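Local coordinates for protein EchA1_1 (Mycobacterium avium subsp. paratuberculosis, PDB 3R9T) that probably catalyses the reversible addition of water to enoyl-CoA thioesters in fatty acid metabolism, as a trimeric member of the enoyl-CoA hydratase/isomerase family, at residues Met20-Asn25 with Val57-Ala62; Thr104-Asn109 with Leu121-Val126; Glu28-Ile33 with Phe67-Asp72; Gly115-Ala120 with Phe134-Val139. All blocks are in the same frame, centred on the assembly; numbering follows the deposited sequence.

How the contacts relate
Contacts 1 and 2 lie in one mixed sheet, with centres about 10 Å apart. Strands 19-24, 56-61, 104-108 and 125-129 run parallel across it, and strand 56-61 of contact 1 is the neighbour of strand 104-108 of contact 2. Contact 3 joins the loops that follow the two strands of contact 1, so the segments of these two contacts alternate along the chain; both close before contacts 2 and 4 open. Those two alternate as well and share helix 115-122. The centre of contact 4 is about 11 Å from that of contact 3. The pocket for benzoic acid is reached by the loop holding Ala71, by helix 115-122 (Glu118) and by the chain after strand 133-135 (Glu138).

Contact 1 (Met20-Asn25 with Val57-Ala62); sequences MVITIN and VVLTGA
The flat groups joining Met20-Asn25 to Val57-Ala62 are peptide units, met along the sheet by N-H donors. Ile24 N approaches Thr60 O in the carbonyl plane at 2.8 Å, and Ile22 N reaches Val58 O at 2.7 Å, almost straight at 174°. Val58 N, Thr60 N and Ala62 N bond in return to Met20 O, Ile22 O and Ile24 O. The two faces of the sheet differ here. On one, Ile22 crosses its neighbours at a slant, its CD1 3.8 Å from Val57 CG1 and its CG2 3.7 Å from Leu59 CD1; helix 35-50 packs there against Met20, Ile22 and Val57. On the other, Val21 and Val58 meet helix 192-204, while Thr23 and Thr60 stand side by side. Thr60 OG1, anti to the backbone N (chi1 -162°), bonds to Ala107 O on the next strand, and its CG2 is left 3.6 Å from Thr23 OG1. Just past strand 56-61, Ala62 CB lies 3.3 Å from Ile24 O; the amide of Asn25 turns its ND2 to Pro9 O. Two parallel strands linked through helix 35-50 form a beta-alpha-beta unit of the crotonase fold.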
loop_
_atom_site.group_PDB
_atom_site.type_symbol
_atom_site.label_atom_id
_atom_site.label_comp_id
_atom_site.label_asym_id
_atom_site.label_seq_id
_atom_site.Cartn_x
_atom_site.Cartn_y
_atom_site.Cartn_z
ATOM N N MET B 20 24.204 -4.243 16.800
ATOM C CA MET B 20 24.406 -3.051 17.584
ATOM C C MET B 20 23.079 -2.667 18.175
ATOM O O MET B 20 22.093 -2.515 17.447
ATOM C CB MET B 20 24.922 -1.910 16.734
ATOM C CG MET B 20 25.075 -0.633 17.512
ATOM S SD MET B 20 25.492 0.762 16.469
ATOM C CE MET B 20 27.269 0.506 16.315
ATOM N N VAL B 21 23.067 -2.488 19.488
ATOM C CA VAL B 21 21.889 -2.008 20.184
ATOM C C VAL B 21 22.104 -0.540 20.547
ATOM O O VAL B 21 23.051 -0.193 21.274
ATOM C CB VAL B 21 21.613 -2.832 21.454
ATOM C CG1 VAL B 21 20.430 -2.267 22.233
ATOM C CG2 VAL B 21 21.387 -4.294 21.099
ATOM N N ILE B 22 21.219 0.308 20.030
ATOM C CA ILE B 22 21.232 1.745 20.296
ATOM C C ILE B 22 20.093 2.085 21.251
ATOM O O ILE B 22 18.932 1.811 20.946
ATOM C CB ILE B 22 21.013 2.548 18.989
ATOM C CG1 ILE B 22 22.084 2.204 17.965
ATOM C CG2 ILE B 22 21.014 4.056 19.253
ATOM C CD1 ILE B 22 21.937 2.956 16.627
ATOM N N THR B 23 20.409 2.697 22.391
ATOM C CA THR B 23 19.400 2.973 23.402
ATOM C C THR B 23 19.279 4.479 23.619
ATOM O O THR B 23 20.266 5.139 23.979
ATOM C CB THR B 23 19.742 2.262 24.735
ATOM O OG1 THR B 23 19.923 0.852 24.523
ATOM C CG2 THR B 23 18.646 2.493 25.761
ATOM N N ILE B 24 18.087 5.027 23.393
ATOM C CA ILE B 24 17.854 6.434 23.679
ATOM C C ILE B 24 17.933 6.541 25.201
ATOM O O ILE B 24 17.330 5.733 25.911
ATOM C CB ILE B 24 16.491 6.908 23.185
ATOM C CG1 ILE B 24 16.376 6.750 21.663
ATOM C CG2 ILE B 24 16.276 8.363 23.563
ATOM C CD1 ILE B 24 14.939 6.885 21.150
ATOM N N ASN B 25 18.678 7.532 25.682
ATOM C CA ASN B 25 19.097 7.598 27.075
ATOM C C ASN B 25 18.649 8.889 27.776
ATOM O O ASN B 25 19.455 9.569 28.421
ATOM C CB ASN B 25 20.625 7.443 27.126
ATOM C CG ASN B 25 21.149 7.132 28.519
ATOM O OD1 ASN B 25 20.495 6.444 29.301
ATOM N ND2 ASN B 25 22.342 7.638 28.831
ATOM N N VAL B 57 20.929 -3.621 13.427
ATOM C CA VAL B 57 20.813 -2.597 14.431
ATOM C C VAL B 57 19.451 -2.666 15.074
ATOM O O VAL B 57 18.441 -2.762 14.369
ATOM C CB VAL B 57 20.969 -1.227 13.783
ATOM C CG1 VAL B 57 20.681 -0.096 14.777
ATOM C CG2 VAL B 57 22.366 -1.107 13.188
ATOM N N VAL B 58 19.436 -2.611 16.405
ATOM C CA VAL B 58 18.212 -2.451 17.194
ATOM C C VAL B 58 18.222 -1.106 17.913
ATOM O O VAL B 58 19.230 -0.737 18.539
ATOM C CB VAL B 58 18.057 -3.575 18.242
ATOM C CG1 VAL B 58 16.878 -3.318 19.179
ATOM C CG2 VAL B 58 17.878 -4.916 17.553
ATOM N N LEU B 59 17.098 -0.390 17.804
ATOM C CA LEU B 59 16.885 0.905 18.448
ATOM C C LEU B 59 15.826 0.719 19.529
ATOM O O LEU B 59 14.754 0.216 19.241
ATOM C CB LEU B 59 16.401 1.959 17.434
ATOM C CG LEU B 59 16.089 3.337 18.044
ATOM C CD1 LEU B 59 17.381 3.986 18.561
ATOM C CD2 LEU B 59 15.344 4.239 17.040
ATOM N N THR B 60 16.123 1.125 20.765
ATOM C CA THR B 60 15.166 1.007 21.873
ATOM C C THR B 60 15.324 2.219 22.813
ATOM O O THR B 60 16.177 3.096 22.588
ATOM C CB THR B 60 15.388 -0.344 22.607
ATOM O OG1 THR B 60 14.244 -0.702 23.410
ATOM C CG2 THR B 60 16.680 -0.303 23.454
ATOM N N GLY B 61 14.483 2.276 23.841
ATOM C CA GLY B 61 14.494 3.368 24.796
ATOM C C GLY B 61 14.875 2.832 26.158
ATOM O O GLY B 61 14.515 1.708 26.511
ATOM N N ALA B 62 15.591 3.645 26.925
ATOM C CA ALA B 62 15.995 3.276 28.273
ATOM C C ALA B 62 14.783 3.225 29.188
ATOM O O ALA B 62 13.887 4.061 29.083
ATOM C CB ALA B 62 17.019 4.286 28.811
#

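Contact 2 (Thr104-Asn109 with Leu121-Val126); sequences TIAAVN and LASDLV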
loop_
_atom_site.group_PDB
_atom_site.type_symbol
_atom_site.label_atom_id
_atom_site.label_comp_id
_atom_site.label_asym_id
_atom_site.label_seq_id
_atom_site.Cartn_x
_atom_site.Cartn_y
_atom_site.Cartn_z
ATOM N N THR B 104 17.406 -2.484 10.355
ATOM C CA THR B 104 17.060 -1.771 11.579
ATOM C C THR B 104 15.740 -2.260 12.159
ATOM O O THR B 104 14.771 -2.435 11.442
ATOM C CB THR B 104 16.991 -0.245 11.354
ATOM O OG1 THR B 104 16.004 0.048 10.351
ATOM C CG2 THR B 104 18.385 0.302 10.903
ATOM N N ILE B 105 15.729 -2.492 13.467
ATOM C CA ILE B 105 14.579 -2.996 14.169
ATOM C C ILE B 105 14.346 -2.077 15.344
ATOM O O ILE B 105 15.223 -1.925 16.199
ATOM C CB ILE B 105 14.853 -4.409 14.709
ATOM C CG1 ILE B 105 15.275 -5.357 13.581
ATOM C CG2 ILE B 105 13.630 -4.914 15.538
ATOM C CD1 ILE B 105 15.856 -6.691 14.104
ATOM N N ALA B 106 13.168 -1.479 15.402
ATOM C CA ALA B 106 12.747 -0.709 16.554
ATOM C C ALA B 106 12.193 -1.640 17.627
ATOM O O ALA B 106 11.287 -2.412 17.359
ATOM C CB ALA B 106 11.681 0.267 16.136
ATOM N N ALA B 107 12.762 -1.587 18.825
ATOM C CA ALA B 107 12.282 -2.376 19.925
ATOM C C ALA B 107 11.567 -1.424 20.867
ATOM O O ALA B 107 12.205 -0.744 21.695
ATOM C CB ALA B 107 13.433 -3.056 20.604
ATOM N N VAL B 108 10.255 -1.346 20.675
ATOM C CA VAL B 108 9.410 -0.361 21.327
ATOM C C VAL B 108 8.971 -0.852 22.699
ATOM O O VAL B 108 8.097 -1.723 22.826
ATOM C CB VAL B 108 8.245 -0.024 20.433
ATOM C CG1 VAL B 108 7.355 0.979 21.107
ATOM C CG2 VAL B 108 8.793 0.520 19.089
ATOM N N ASN B 109 9.630 -0.290 23.713
ATOM C CA ASN B 109 9.493 -0.728 25.093
ATOM C C ASN B 109 8.353 -0.032 25.840
ATOM O O ASN B 109 7.965 -0.452 26.926
ATOM C CB ASN B 109 10.822 -0.537 25.843
ATOM C CG ASN B 109 11.366 0.867 25.721
ATOM O OD1 ASN B 109 11.641 1.343 24.611
ATOM N ND2 ASN B 109 11.525 1.547 26.864
ATOM N N LEU B 121 8.279 4.069 11.946
ATOM C CA LEU B 121 8.053 4.148 10.504
ATOM C C LEU B 121 9.367 4.125 9.731
ATOM O O LEU B 121 9.466 3.473 8.711
ATOM C CB LEU B 121 7.242 5.386 10.159
ATOM C CG LEU B 121 5.794 5.465 10.630
ATOM C CD1 LEU B 121 5.265 6.866 10.469
ATOM C CD2 LEU B 121 4.985 4.501 9.789
ATOM N N ALA B 122 10.382 4.786 10.259
ATOM C CA ALA B 122 11.679 4.888 9.609
ATOM C C ALA B 122 12.495 3.588 9.734
ATOM O O ALA B 122 13.464 3.382 9.004
ATOM C CB ALA B 122 12.444 6.060 10.222
ATOM N N SER B 123 12.136 2.727 10.680
ATOM C CA SER B 123 12.808 1.432 10.866
ATOM C C SER B 123 12.331 0.372 9.856
ATOM O O SER B 123 11.195 0.439 9.381
ATOM C CB SER B 123 12.591 0.935 12.307
ATOM O OG SER B 123 13.014 1.879 13.294
ATOM N N ASP B 124 13.154 -0.648 9.579
ATOM C CA ASP B 124 12.715 -1.716 8.703
ATOM C C ASP B 124 11.613 -2.578 9.325
ATOM O O ASP B 124 10.664 -2.969 8.634
ATOM C CB ASP B 124 13.872 -2.615 8.293
ATOM C CG ASP B 124 14.934 -1.888 7.529
ATOM O OD1 ASP B 124 14.566 -1.078 6.643
ATOM O OD2 ASP B 124 16.134 -2.159 7.809
ATOM N N LEU B 125 11.771 -2.868 10.619
ATOM C CA LEU B 125 10.916 -3.795 11.375
ATOM C C LEU B 125 10.663 -3.200 12.753
ATOM O O LEU B 125 11.450 -2.395 13.264
ATOM C CB LEU B 125 11.601 -5.149 11.521
ATOM C CG LEU B 125 11.965 -5.805 10.181
ATOM C CD1 LEU B 125 12.958 -6.966 10.382
ATOM C CD2 LEU B 125 10.709 -6.236 9.448
ATOM N N VAL B 126 9.552 -3.604 13.348
ATOM C CA VAL B 126 9.163 -3.162 14.696
ATOM C C VAL B 126 8.633 -4.321 15.547
ATOM O O VAL B 126 7.709 -5.012 15.146
ATOM C CB VAL B 126 8.069 -2.067 14.659
ATOM C CG1 VAL B 126 7.844 -1.505 16.033
ATOM C CG2 VAL B 126 8.466 -0.930 13.679
HETATM O O HOH W 1 16.152 2.611 9.233
#
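Thr104 and Asp124 grip each other where two parallel strands of the crotonase-fold sheet, linked through helix 115-122, come together. This is the tight end. Thr104 N donates to Asp124 OD2 at 2.9 Å, from the anti side and 31° out of the carboxylate plane, and Asp124 N answers with a bond to Thr104 OG1 at 3.0 Å. A chi1 of 59° sets that hydroxyl between the backbone N and the carbonyl carbon of Thr104, facing the peptide of Asp124. The carboxylate has further partners: OD2 forms a salt bridge with Lys215 and OD1 a hydrogen bond with Tyr219, so its rotation is well fixed. The sheet pairing follows at once, Leu125 N to Thr104 O and Ala106 N to Leu125 O (2.9 Å). Beside this pairing, Ala106 CB lies 3.5 Å from Ser123 OG, a hydroxyl engaged by Tyr95 and by Leu119 O.

Further along, the grip is lighter. Val108 and Val126 meet through single methyls, CG2 to CG1 at 3.8 Å. The flank of the Thr104 end that faces the partly exposed Ala122 is looser too, with no direct bond from Thr104 OG1 to Ala122 O; nearby, Lys160 of the second subunit bonds to Ser123 O and Leu121 O. One water links the two segments there, 2.8 Å from Thr104 OG1, and donates to Ala122 O, also at 2.8 Å.

Contact 3 (Glu28-Ile33 with Phe67-Asp72); sequences EARNAI and FCAGAD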
loop_
_atom_site.group_PDB
_atom_site.type_symbol
_atom_site.label_atom_id
_atom_site.label_comp_id
_atom_site.label_asym_id
_atom_site.label_seq_id
_atom_site.Cartn_x
_atom_site.Cartn_y
_atom_site.Cartn_z
ATOM N N GLU B 28 14.461 10.436 32.117
ATOM C CA GLU B 28 13.943 11.575 32.893
ATOM C C GLU B 28 13.059 12.514 32.053
ATOM O O GLU B 28 12.282 13.299 32.603
ATOM C CB GLU B 28 15.094 12.372 33.534
ATOM C CG GLU B 28 15.919 13.248 32.559
ATOM C CD GLU B 28 17.064 12.513 31.869
ATOM O OE1 GLU B 28 17.113 11.261 31.914
ATOM O OE2 GLU B 28 17.922 13.204 31.273
ATOM N N ALA B 29 13.197 12.441 30.729
ATOM C CA ALA B 29 12.380 13.238 29.813
ATOM C C ALA B 29 11.580 12.367 28.839
ATOM O O ALA B 29 11.266 12.798 27.726
ATOM C CB ALA B 29 13.263 14.216 29.043
ATOM N N ARG B 30 11.260 11.146 29.263
ATOM C CA ARG B 30 10.457 10.208 28.463
ATOM C C ARG B 30 11.093 9.906 27.113
ATOM O O ARG B 30 10.405 9.612 26.133
ATOM C CB ARG B 30 9.016 10.714 28.303
ATOM C CG ARG B 30 8.275 10.591 29.609
ATOM C CD ARG B 30 7.101 11.522 29.907
ATOM N NE ARG B 30 6.256 12.173 28.886
ATOM C CZ ARG B 30 5.284 11.662 28.110
ATOM N NH1 ARG B 30 4.633 12.545 27.340
ATOM N NH2 ARG B 30 4.951 10.360 28.023
ATOM N N ASN B 31 12.421 9.968 27.096
ATOM C CA ASN B 31 13.224 9.640 25.930
ATOM C C ASN B 31 12.850 10.487 24.723
ATOM O O ASN B 31 12.951 10.031 23.586
ATOM C CB ASN B 31 13.153 8.130 25.638
ATOM C CG ASN B 31 13.930 7.302 26.659
ATOM O OD1 ASN B 31 15.019 7.686 27.091
ATOM N ND2 ASN B 31 13.371 6.164 27.046
ATOM N N ALA B 32 12.446 11.731 24.983
ATOM C CA ALA B 32 12.142 12.685 23.928
ATOM C C ALA B 32 13.407 13.047 23.161
ATOM O O ALA B 32 14.511 13.070 23.712
ATOM C CB ALA B 32 11.469 13.945 24.504
ATOM N N ILE B 33 13.233 13.322 21.877
ATOM C CA ILE B 33 14.361 13.609 20.999
ATOM C C ILE B 33 14.810 15.053 21.097
ATOM O O ILE B 33 14.023 15.978 20.904
ATOM C CB ILE B 33 14.036 13.335 19.530
ATOM C CG1 ILE B 33 13.565 11.898 19.352
ATOM C CG2 ILE B 33 15.274 13.569 18.648
ATOM C CD1 ILE B 33 14.543 10.843 19.881
ATOM N N PHE B 67 9.506 4.434 24.972
ATOM C CA PHE B 67 10.427 4.224 23.845
ATOM C C PHE B 67 10.922 5.604 23.418
ATOM O O PHE B 67 12.123 5.899 23.449
ATOM C CB PHE B 67 9.709 3.481 22.708
ATOM C CG PHE B 67 10.445 3.473 21.372
ATOM C CD1 PHE B 67 11.572 2.685 21.173
ATOM C CD2 PHE B 67 9.960 4.217 20.297
ATOM C CE1 PHE B 67 12.211 2.655 19.935
ATOM C CE2 PHE B 67 10.596 4.192 19.064
ATOM C CZ PHE B 67 11.710 3.400 18.884
ATOM N N CYS B 68 9.964 6.439 23.030
ATOM C CA CYS B 68 10.215 7.827 22.698
ATOM C C CYS B 68 8.880 8.555 22.684
ATOM O O CYS B 68 8.004 8.245 21.875
ATOM C CB CYS B 68 10.918 7.941 21.347
ATOM S SG CYS B 68 11.060 9.625 20.762
ATOM N N ALA B 69 8.726 9.500 23.608
ATOM C CA ALA B 69 7.480 10.258 23.761
ATOM C C ALA B 69 7.261 11.271 22.636
ATOM O O ALA B 69 6.187 11.877 22.547
ATOM C CB ALA B 69 7.459 10.978 25.121
ATOM N N GLY B 70 8.284 11.463 21.804
ATOM C CA GLY B 70 8.228 12.375 20.669
ATOM C C GLY B 70 9.364 13.382 20.662
ATOM O O GLY B 70 10.371 13.213 21.351
ATOM N N ALA B 71 9.200 14.433 19.867
ATOM C CA ALA B 71 10.137 15.551 19.864
ATOM C C ALA B 71 10.095 16.248 21.227
ATOM O O ALA B 71 9.020 16.410 21.798
ATOM C CB ALA B 71 9.777 16.527 18.761
ATOM N N ASP B 72 11.253 16.646 21.750
ATOM C CA ASP B 72 11.318 17.319 23.052
ATOM C C ASP B 72 10.640 18.688 22.948
ATOM O O ASP B 72 11.092 19.558 22.197
ATOM C CB ASP B 72 12.776 17.484 23.500
ATOM C CG ASP B 72 12.897 18.065 24.900
ATOM O OD1 ASP B 72 12.753 19.300 25.059
ATOM O OD2 ASP B 72 13.135 17.282 25.841
#
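Three backbone bonds hold Glu28-Ile33 against Phe67-Asp72: Ala69 N to Arg30 O at 3.0 Å, Ile33 N to Gly70 O at 2.9 Å and Asp72 N to Ile33 O at 3.0 Å. Side-chain contacts accompany them, several made by alanine methyls. Ala69 CB lies 3.6 Å from Arg30 CB and also 3.7 Å above the centre of the guanidinium plane, because the arginine chain bends at chi3 (26°) and folds back over the methyl. Ala32 CB rests on Asp72 CA at 3.7 Å, and Ile33 CG1 abuts Cys68 SG at the same separation. Asn31 CB comes to 3.3 Å from Phe67 O, a carbonyl buried without a polar partner.

The next shell sets these groups in place. Asn31 ties its own loop to the chain after strand 56-61: OD1 takes Arg26 N, and ND2 reaches Ser66 O and Ala62 O. Asp72 forms a salt bridge with Arg26 through OD2, and as the N-cap of helix 73-77 it accepts Ala75 N on OD1. Gly70 adopts a backbone shape (phi 127°) in which a beta carbon would strike the preceding carbonyl.

With both neighbours of Ala71 bonded to Ile33, the loop is held firmly where Ala71 touches the bound benzoic acid, consistent with the oxyanion-hole loop of crotonases. The negative charge of Asp72 is probably offset by Arg26 and by the start of the helix.

Contact 4 (Gly115-Ala120 with Phe134-Val139); sequences GGTELA and FGLPEV. With BEZ (benzoic acid), chain E.
Thr117 OG1 is gripped by two backbone groups: Gly135 N donates to it at 2.9 Å along a nearly straight line (171°), and Ala112 O is its other partner. The same oxygen lies in the plane of the Phe134 ring, at its edge, 3.5 Å from CD1. Helix 115-122 of the crotonase fold is thereby fastened to strand 133-135, whose following chain curves round to the ligand pocket. At Gly135 a phi of 155° would jam any beta carbon against the carbonyl of Phe134. Leu136 then packs on the helix through one methyl, CD2, 3.9 Å from both Thr117 CG2 and Glu118 CG. Ala120 CB packs against the ring of Phe134 at CE1.

Beyond this join two glutamates, whose side chains come toward each other from opposite directions, both reach the carboxyl group of the bound benzoic acid, an arrangement consistent with the paired-glutamate active site of enoyl-CoA hydratases. Glu118 reaches in with an extended chain, and its OE2 is held by Gly149 N and weakly by Ala147 N. Glu138 bends at chi2 (89°), which turns its carboxylate back toward the helix. The ligand divides its oxygens between them: O1 lies 2.5 Å from Glu118 OE1, and O2 is equally close to Glu138 OE2. Ala147 N bonds to the ligand as well. The two carboxylates stand nearly perpendicular, with Glu118 OE1 3.3 Å from Glu138 OE2.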
loop_
_atom_site.group_PDB
_atom_site.type_symbol
_atom_site.label_atom_id
_atom_site.label_comp_id
_atom_site.label_asym_id
_atom_site.label_seq_id
_atom_site.Cartn_x
_atom_site.Cartn_y
_atom_site.Cartn_z
ATOM N N GLY B 115 7.016 11.668 17.319
ATOM C CA GLY B 115 8.387 11.281 16.981
ATOM C C GLY B 115 8.693 9.807 17.199
ATOM O O GLY B 115 9.374 9.203 16.381
ATOM N N GLY B 116 8.186 9.200 18.271
ATOM C CA GLY B 116 8.405 7.773 18.507
ATOM C C GLY B 116 7.821 6.872 17.437
ATOM O O GLY B 116 8.419 5.877 17.026
ATOM N N THR B 117 6.620 7.211 16.998
ATOM C CA THR B 117 5.985 6.506 15.904
ATOM C C THR B 117 6.755 6.741 14.595
ATOM O O THR B 117 6.867 5.846 13.762
ATOM C CB THR B 117 4.496 6.911 15.785
ATOM O OG1 THR B 117 3.757 6.246 16.814
ATOM C CG2 THR B 117 3.894 6.503 14.451
ATOM N N GLU B 118 7.308 7.940 14.432
ATOM C CA GLU B 118 8.093 8.266 13.240
ATOM C C GLU B 118 9.405 7.468 13.224
ATOM O O GLU B 118 9.872 7.063 12.168
ATOM C CB GLU B 118 8.289 9.774 13.147
ATOM C CG GLU B 118 6.948 10.487 12.933
ATOM C CD GLU B 118 7.079 11.979 12.991
ATOM O OE1 GLU B 118 7.351 12.489 14.101
ATOM O OE2 GLU B 118 6.955 12.626 11.932
ATOM N N LEU B 119 10.004 7.237 14.381
ATOM C CA LEU B 119 11.152 6.322 14.448
ATOM C C LEU B 119 10.776 4.901 14.007
ATOM O O LEU B 119 11.540 4.249 13.303
ATOM C CB LEU B 119 11.735 6.266 15.857
ATOM C CG LEU B 119 12.312 7.562 16.438
ATOM C CD1 LEU B 119 12.796 7.337 17.880
ATOM C CD2 LEU B 119 13.420 8.144 15.562
ATOM N N ALA B 120 9.606 4.420 14.422
ATOM C CA ALA B 120 9.099 3.101 14.013
ATOM C C ALA B 120 8.907 3.039 12.502
ATOM O O ALA B 120 9.350 2.090 11.849
ATOM C CB ALA B 120 7.767 2.765 14.749
ATOM N N PHE B 134 1.075 3.901 20.039
ATOM C CA PHE B 134 1.567 4.627 18.877
ATOM C C PHE B 134 0.604 5.749 18.547
ATOM O O PHE B 134 -0.504 5.791 19.081
ATOM C CB PHE B 134 1.693 3.695 17.683
ATOM C CG PHE B 134 2.701 2.607 17.891
ATOM C CD1 PHE B 134 4.031 2.810 17.562
ATOM C CD2 PHE B 134 2.339 1.405 18.465
ATOM C CE1 PHE B 134 4.992 1.831 17.783
ATOM C CE2 PHE B 134 3.302 0.404 18.673
ATOM C CZ PHE B 134 4.620 0.617 18.329
ATOM N N GLY B 135 1.033 6.661 17.683
ATOM C CA GLY B 135 0.145 7.739 17.223
ATOM C C GLY B 135 0.914 8.954 16.764
ATOM O O GLY B 135 2.136 9.049 16.977
ATOM N N LEU B 136 0.192 9.871 16.123
ATOM C CA LEU B 136 0.746 11.137 15.615
ATOM C C LEU B 136 -0.124 12.295 16.110
ATOM O O LEU B 136 -0.921 12.861 15.356
ATOM C CB LEU B 136 0.843 11.152 14.089
ATOM C CG LEU B 136 1.739 10.068 13.470
ATOM C CD1 LEU B 136 1.533 10.045 11.945
ATOM C CD2 LEU B 136 3.196 10.277 13.864
ATOM N N PRO B 137 0.053 12.669 17.382
ATOM C CA PRO B 137 -0.765 13.700 18.013
ATOM C C PRO B 137 -0.370 15.135 17.682
ATOM O O PRO B 137 -0.960 16.068 18.239
ATOM C CB PRO B 137 -0.553 13.420 19.511
ATOM C CG PRO B 137 0.827 12.919 19.588
ATOM C CD PRO B 137 0.999 12.067 18.342
ATOM N N GLU B 138 0.594 15.317 16.777
ATOM C CA GLU B 138 1.124 16.649 16.459
ATOM C C GLU B 138 0.043 17.674 16.115
ATOM O O GLU B 138 0.142 18.864 16.467
ATOM C CB GLU B 138 2.107 16.556 15.291
ATOM C CG GLU B 138 3.465 15.887 15.635
ATOM C CD GLU B 138 3.511 14.385 15.474
ATOM O OE1 GLU B 138 2.449 13.765 15.392
ATOM O OE2 GLU B 138 4.634 13.823 15.441
ATOM N N VAL B 139 -0.985 17.211 15.413
ATOM C CA VAL B 139 -2.053 18.090 14.958
ATOM C C VAL B 139 -2.874 18.684 16.107
ATOM O O VAL B 139 -3.646 19.628 15.900
ATOM C CB VAL B 139 -3.009 17.380 13.984
ATOM C CG1 VAL B 139 -2.293 17.043 12.690
ATOM C CG2 VAL B 139 -3.672 16.144 14.636
HETATM C C BEZ E . 7.426 15.713 14.924
HETATM O O1 BEZ E . 7.733 14.960 13.989
HETATM O O2 BEZ E . 6.572 15.354 15.758
HETATM C C1 BEZ E . 8.135 17.022 15.044
HETATM C C2 BEZ E . 9.360 17.177 14.408
HETATM C C3 BEZ E . 10.041 18.384 14.508
HETATM C C4 BEZ E . 9.491 19.428 15.243
HETATM C C5 BEZ E . 8.262 19.270 15.881
HETATM C C6 BEZ E . 7.581 18.060 15.785
#